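Local coordinates for sulfur oxidation protein SOXB (Thermus thermophilus, PDB 2WDD) that probably hydrolyses sulfur-sulfur bonds of cysteine S-thiosulfonate in the Sox sulfur oxidation pathway, using two manganese ions in a fold of the 5'-nucleotidase family, at residues Tyr26-Leu31 with Leu317-Gly322; Phe470-Val475 with Val489-Arg494. All blocks are in the same frame, centred on the assembly; numbering follows the deposited sequence. Where two conformers were deposited one is given.

Interaction 1: Tyr26-Leu31 with Leu317-Gly322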
loop_
_atom_site.group_PDB
_atom_site.type_symbol
_atom_site.label_atom_id
_atom_site.label_comp_id
_atom_site.label_asym_id
_atom_site.label_seq_id
_atom_site.Cartn_x
_atom_site.Cartn_y
_atom_site.Cartn_z
ATOM N N TYR A 26 -22.096 15.191 12.710
ATOM C CA TYR A 26 -22.930 14.449 11.777
ATOM C C TYR A 26 -23.071 13.005 12.230
ATOM O O TYR A 26 -22.075 12.316 12.440
ATOM C CB TYR A 26 -22.352 14.470 10.357
ATOM C CG TYR A 26 -23.243 13.784 9.334
ATOM C CD1 TYR A 26 -24.113 14.518 8.534
ATOM C CD2 TYR A 26 -23.248 12.399 9.199
ATOM C CE1 TYR A 26 -24.950 13.896 7.620
ATOM C CE2 TYR A 26 -24.078 11.766 8.281
ATOM C CZ TYR A 26 -24.921 12.519 7.492
ATOM O OH TYR A 26 -25.735 11.902 6.567
ATOM N N GLY A 27 -24.310 12.553 12.376
ATOM C CA GLY A 27 -24.605 11.173 12.707
ATOM C C GLY A 27 -24.429 10.687 14.131
ATOM O O GLY A 27 -24.267 11.471 15.076
ATOM N N ASP A 28 -24.476 9.365 14.261
ATOM C CA ASP A 28 -24.406 8.672 15.538
ATOM C C ASP A 28 -23.026 8.130 15.875
ATOM O O ASP A 28 -22.709 7.920 17.046
ATOM C CB ASP A 28 -25.384 7.501 15.517
ATOM C CG ASP A 28 -26.773 7.912 15.064
ATOM O OD1 ASP A 28 -27.421 8.680 15.803
ATOM O OD2 ASP A 28 -27.219 7.478 13.978
ATOM N N ALA A 29 -22.233 7.846 14.849
ATOM C CA ALA A 29 -20.916 7.262 15.071
ATOM C C ALA A 29 -19.924 7.821 14.076
ATOM O O ALA A 29 -20.277 8.155 12.945
ATOM C CB ALA A 29 -20.985 5.745 14.932
ATOM N N THR A 30 -18.672 7.897 14.495
ATOM C CA THR A 30 -17.631 8.371 13.608
ATOM C C THR A 30 -16.514 7.360 13.582
ATOM O O THR A 30 -16.027 6.944 14.630
ATOM C CB THR A 30 -17.087 9.728 14.034
ATOM O OG1 THR A 30 -18.139 10.700 13.955
ATOM C CG2 THR A 30 -15.927 10.148 13.114
ATOM N N LEU A 31 -16.086 7.000 12.376
ATOM C CA LEU A 31 -14.955 6.096 12.204
ATOM C C LEU A 31 -13.779 6.936 11.701
ATOM O O LEU A 31 -13.918 7.732 10.761
ATOM C CB LEU A 31 -15.286 4.981 11.206
ATOM C CG LEU A 31 -16.606 4.224 11.411
ATOM C CD1 LEU A 31 -16.776 3.154 10.358
ATOM C CD2 LEU A 31 -16.653 3.617 12.814
ATOM N N LEU A 317 -21.470 8.220 10.415
ATOM C CA LEU A 317 -22.606 7.395 10.055
ATOM C C LEU A 317 -23.912 7.743 10.751
ATOM O O LEU A 317 -23.973 7.813 11.985
ATOM C CB LEU A 317 -22.313 5.924 10.368
ATOM C CG LEU A 317 -20.990 5.358 9.848
ATOM C CD1 LEU A 317 -20.773 3.932 10.356
ATOM C CD2 LEU A 317 -20.970 5.421 8.327
ATOM N N LYS A 318 -24.976 7.867 9.961
ATOM C CA LYS A 318 -26.315 7.993 10.519
ATOM C C LYS A 318 -26.854 6.574 10.393
ATOM O O LYS A 318 -27.023 6.060 9.287
ATOM C CB LYS A 318 -27.184 8.912 9.664
ATOM C CG LYS A 318 -27.146 10.345 10.079
ATOM C CD LYS A 318 -28.140 11.137 9.254
ATOM C CE LYS A 318 -28.202 12.579 9.696
ATOM N NZ LYS A 318 -29.118 13.345 8.803
ATOM N N LEU A 319 -27.101 5.921 11.518
ATOM C CA LEU A 319 -27.557 4.548 11.477
ATOM C C LEU A 319 -29.070 4.449 11.580
ATOM O O LEU A 319 -29.736 5.397 12.013
ATOM C CB LEU A 319 -26.932 3.752 12.635
ATOM C CG LEU A 319 -25.403 3.837 12.763
ATOM C CD1 LEU A 319 -24.920 3.101 14.011
ATOM C CD2 LEU A 319 -24.741 3.280 11.520
ATOM N N TRP A 320 -29.588 3.291 11.189
ATOM C CA TRP A 320 -30.989 2.943 11.381
ATOM C C TRP A 320 -31.061 1.478 11.787
ATOM O O TRP A 320 -30.046 0.767 11.768
ATOM C CB TRP A 320 -31.867 3.278 10.170
ATOM C CG TRP A 320 -31.738 2.364 8.986
ATOM C CD1 TRP A 320 -30.727 2.355 8.057
ATOM C CD2 TRP A 320 -32.690 1.382 8.546
ATOM N NE1 TRP A 320 -30.987 1.416 7.085
ATOM C CE2 TRP A 320 -32.189 0.813 7.355
ATOM C CE3 TRP A 320 -33.934 0.951 9.027
ATOM C CZ2 TRP A 320 -32.875 -0.185 6.650
ATOM C CZ3 TRP A 320 -34.604 -0.058 8.335
ATOM C CH2 TRP A 320 -34.085 -0.596 7.150
ATOM N N LYS A 321 -32.240 1.032 12.199
ATOM C CA LYS A 321 -32.400 -0.336 12.670
ATOM C C LYS A 321 -31.804 -1.400 11.753
ATOM O O LYS A 321 -31.298 -2.417 12.233
ATOM C CB LYS A 321 -33.873 -0.642 12.965
ATOM C CG LYS A 321 -34.386 -1.903 12.281
ATOM C CD LYS A 321 -35.807 -2.242 12.720
ATOM C CE LYS A 321 -35.909 -2.391 14.235
ATOM N NZ LYS A 321 -37.316 -2.617 14.688
ATOM N N GLY A 322 -31.866 -1.180 10.442
ATOM C CA GLY A 322 -31.390 -2.146 9.472
ATOM C C GLY A 322 -30.112 -1.836 8.708
ATOM O O GLY A 322 -29.810 -2.521 7.736
HETATM O O HOH W 1 -28.260 13.396 6.150
HETATM O O HOH W 2 -29.578 8.025 12.952
#
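Tyr26 meets Lys318 because its CG stands anti to the backbone N (chi1 -176°), which carries the phenol ring against the lysine chain; the extended Lys318 chain and the Tyr26 side chain cross at about a right angle, with the lysine CE over one ring face. Lys318 CD comes within 3.7 Å of Tyr26 OH. A water joins the two ends: it accepts from Lys318 NZ and is also hydrogen-bonded to Tyr26 OH. With CG anti to the carbonyl carbon (chi1 -50°), the Asp28 carboxylate swings over the partner strand, where OD2 takes the N-H of Leu319 N at 2.9 Å, nearly along its C-O axis. The same OD2 receives a second hydrogen bond from a water that also donates to Leu319 O.

Two residues, Asp28 and Ala29, stand opposite the single Leu317 in a classic beta bulge where strand 29-34 starts beside antiparallel strand 311-320. Leu317 O accepts a 2.8 Å bond from Asp28 N, tilted 27° from the carbonyl plane, and only a weak one from Ala29 N at 3.4 Å. The return bond, Leu317 N to Ala29 O, is nearly straight. Just before the bulge, Gly27 CA sits 3.5 Å from Leu317 O; this closeness and the positive phi suit the absence of a side chain at Gly27. With an alanine at Asp28, Leu319 N would probably lose its carboxylate acceptor, and the water bridging to Leu319 O one of its anchors.

Further in, the leucines take over: Leu31 CD1 and Leu317 CD1 touch at 4.1 Å, and strand 210-217 adds Leu212 against Leu31. Val207 of strand 202-207 packs on Ala29 and Leu319, while Leu327 of strand 323-333 rests against Leu317.

Interaction 2: Phe470-Val475 with Val489-Arg494; sequences FGLRYV and VEVGGR
Leu472 CD1 packs against Val489 CG1 at 3.7 Å on the buried face of an antiparallel strand pair, 472-475 with 489-491, whose second strand runs into a type I' turn from Val491 to Arg494. Leu472 CG lies anti to its own N (chi1 164°), and the branch it carries crosses Val489 obliquely. The other methyl of that valine, Val489 CG2, rests on Tyr474 CB at 4.0 Å, so one small side chain touches two on the facing strand. Ile442 and Leu446 of helix 439-453 also pack on Leu472. The backbones are held closely too: Arg473 N gives to Glu490 O in the carbonyl plane, and Glu490 N returns to Arg473 O at 2.8 Å.

Looseness is confined to the side chains of Arg473 and Glu490, on the more exposed face. They stop short of a salt bridge: Glu490 OE1 lies at the edge of the Arg473 guanidinium, 4.4 Å from Arg473 NE, in the conformer described; a second was modelled, so this placement is uncertain.

Gly471 and Gly492 both have positive phi, and Gly492, second residue of the turn, donates from its N to Gly471 O at 3.1 Å, with an N-H...O angle of 156°.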
loop_
_atom_site.group_PDB
_atom_site.type_symbol
_atom_site.label_atom_id
_atom_site.label_comp_id
_atom_site.label_asym_id
_atom_site.label_seq_id
_atom_site.Cartn_x
_atom_site.Cartn_y
_atom_site.Cartn_z
ATOM N N PHE A 470 14.509 -3.386 -15.633
ATOM C CA PHE A 470 15.513 -2.488 -16.179
ATOM C C PHE A 470 16.438 -3.292 -17.077
ATOM O O PHE A 470 16.937 -4.345 -16.671
ATOM C CB PHE A 470 16.308 -1.844 -15.053
ATOM C CG PHE A 470 17.255 -0.785 -15.523
ATOM C CD1 PHE A 470 16.786 0.355 -16.164
ATOM C CD2 PHE A 470 18.614 -0.937 -15.337
ATOM C CE1 PHE A 470 17.665 1.315 -16.619
ATOM C CE2 PHE A 470 19.500 0.036 -15.785
ATOM C CZ PHE A 470 19.027 1.152 -16.423
ATOM N N GLY A 471 16.653 -2.806 -18.298
ATOM C CA GLY A 471 17.485 -3.497 -19.276
ATOM C C GLY A 471 16.661 -4.086 -20.407
ATOM O O GLY A 471 17.191 -4.612 -21.385
ATOM N N LEU A 472 15.348 -3.981 -20.275
ATOM C CA LEU A 472 14.427 -4.520 -21.254
ATOM C C LEU A 472 13.421 -3.445 -21.669
ATOM O O LEU A 472 13.191 -2.470 -20.938
ATOM C CB LEU A 472 13.705 -5.714 -20.588
ATOM C CG LEU A 472 12.430 -6.346 -21.120
ATOM C CD1 LEU A 472 12.349 -7.774 -20.596
ATOM C CD2 LEU A 472 11.234 -5.540 -20.663
ATOM N N ARG A 473 12.859 -3.620 -22.859
ATOM C CA ARG A 473 11.822 -2.744 -23.396
ATOM C C ARG A 473 10.765 -3.663 -24.008
ATOM O O ARG A 473 11.100 -4.735 -24.522
ATOM C CB ARG A 473 12.389 -1.817 -24.479
ATOM C CG ARG A 473 13.010 -0.543 -23.940
ATOM C CD ARG A 473 13.781 0.213 -25.016
ATOM N NE ARG A 473 12.935 0.630 -26.132
ATOM C CZ ARG A 473 12.465 1.864 -26.296
ATOM N NH1 ARG A 473 12.740 2.807 -25.405
ATOM N NH2 ARG A 473 11.713 2.156 -27.351
ATOM N N TYR A 474 9.500 -3.273 -23.931
ATOM C CA TYR A 474 8.442 -4.095 -24.498
ATOM C C TYR A 474 7.196 -3.290 -24.808
ATOM O O TYR A 474 7.093 -2.110 -24.450
ATOM C CB TYR A 474 8.103 -5.288 -23.580
ATOM C CG TYR A 474 7.403 -4.946 -22.268
ATOM C CD1 TYR A 474 6.048 -5.207 -22.093
ATOM C CD2 TYR A 474 8.125 -4.482 -21.166
ATOM C CE1 TYR A 474 5.410 -4.961 -20.879
ATOM C CE2 TYR A 474 7.494 -4.223 -19.950
ATOM C CZ TYR A 474 6.135 -4.449 -19.814
ATOM O OH TYR A 474 5.508 -4.162 -18.610
ATOM N N VAL A 475 6.288 -3.918 -25.544
ATOM C CA VAL A 475 5.012 -3.325 -25.888
ATOM C C VAL A 475 3.973 -4.117 -25.118
ATOM O O VAL A 475 4.021 -5.354 -25.080
ATOM C CB VAL A 475 4.734 -3.392 -27.405
ATOM C CG1 VAL A 475 3.339 -2.895 -27.709
ATOM C CG2 VAL A 475 5.766 -2.579 -28.170
ATOM N N VAL A 489 9.549 -7.709 -27.251
ATOM C CA VAL A 489 10.482 -7.616 -26.138
ATOM C C VAL A 489 11.896 -7.478 -26.665
ATOM O O VAL A 489 12.324 -8.257 -27.516
ATOM C CB VAL A 489 10.398 -8.826 -25.192
ATOM C CG1 VAL A 489 11.342 -8.626 -24.001
ATOM C CG2 VAL A 489 8.969 -9.070 -24.727
ATOM N N GLU A 490 12.629 -6.507 -26.135
ATOM C CA GLU A 490 14.024 -6.315 -26.525
ATOM C C GLU A 490 14.839 -6.193 -25.259
ATOM O O GLU A 490 14.405 -5.563 -24.293
ATOM C CB GLU A 490 14.202 -5.036 -27.349
ATOM C CG GLU A 490 13.485 -5.035 -28.683
ATOM C CD GLU A 490 13.782 -3.790 -29.497
ATOM O OE1 GLU A 490 13.844 -2.692 -28.903
ATOM O OE2 GLU A 490 13.960 -3.911 -30.728
ATOM N N VAL A 491 16.022 -6.790 -25.270
ATOM C CA VAL A 491 16.934 -6.722 -24.145
ATOM C C VAL A 491 18.236 -6.127 -24.663
ATOM O O VAL A 491 18.831 -6.657 -25.602
ATOM C CB VAL A 491 17.183 -8.114 -23.519
ATOM C CG1 VAL A 491 18.238 -8.022 -22.428
ATOM C CG2 VAL A 491 15.882 -8.705 -22.964
ATOM N N GLY A 492 18.668 -5.023 -24.061
ATOM C CA GLY A 492 19.898 -4.366 -24.472
ATOM C C GLY A 492 19.901 -3.987 -25.943
ATOM O O GLY A 492 20.900 -4.180 -26.642
ATOM N N GLY A 493 18.776 -3.460 -26.417
ATOM C CA GLY A 493 18.632 -3.031 -27.797
ATOM C C GLY A 493 18.528 -4.126 -28.844
ATOM O O GLY A 493 18.426 -3.832 -30.036
ATOM N N ARG A 494 18.536 -5.383 -28.414
ATOM C CA ARG A 494 18.441 -6.505 -29.345
ATOM C C ARG A 494 17.155 -7.287 -29.097
ATOM O O ARG A 494 16.704 -7.407 -27.958
ATOM C CB ARG A 494 19.643 -7.440 -29.172
ATOM C CG ARG A 494 20.732 -7.266 -30.225
ATOM C CD ARG A 494 21.683 -8.458 -30.245
ATOM N NE ARG A 494 22.490 -8.542 -29.029
ATOM C CZ ARG A 494 23.358 -9.517 -28.775
ATOM N NH1 ARG A 494 23.536 -10.498 -29.651
ATOM N NH2 ARG A 494 24.050 -9.512 -27.642
#

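Interactions 1 and 2 lie on opposite sides of the chain's centre, their centres about 54 Å apart, and share no strand. Both are partly buried antiparallel pairings away from the manganese site. Interaction 1 joins strands from distant parts of the sequence within a six-stranded sheet, whereas interaction 2 is local, closing 13 intervening residues within the region assigned to the 5'-nucleotidase C-terminal family. Each has leucine or valine contacts on its inner side, but the outer chemistry differs: at 26-31 with 317-322 a carboxylate and two waters tie side chains to the partner strand, while at 470-475 with 489-494 backbone bonds carry the polar pairing beside separated opposite charges.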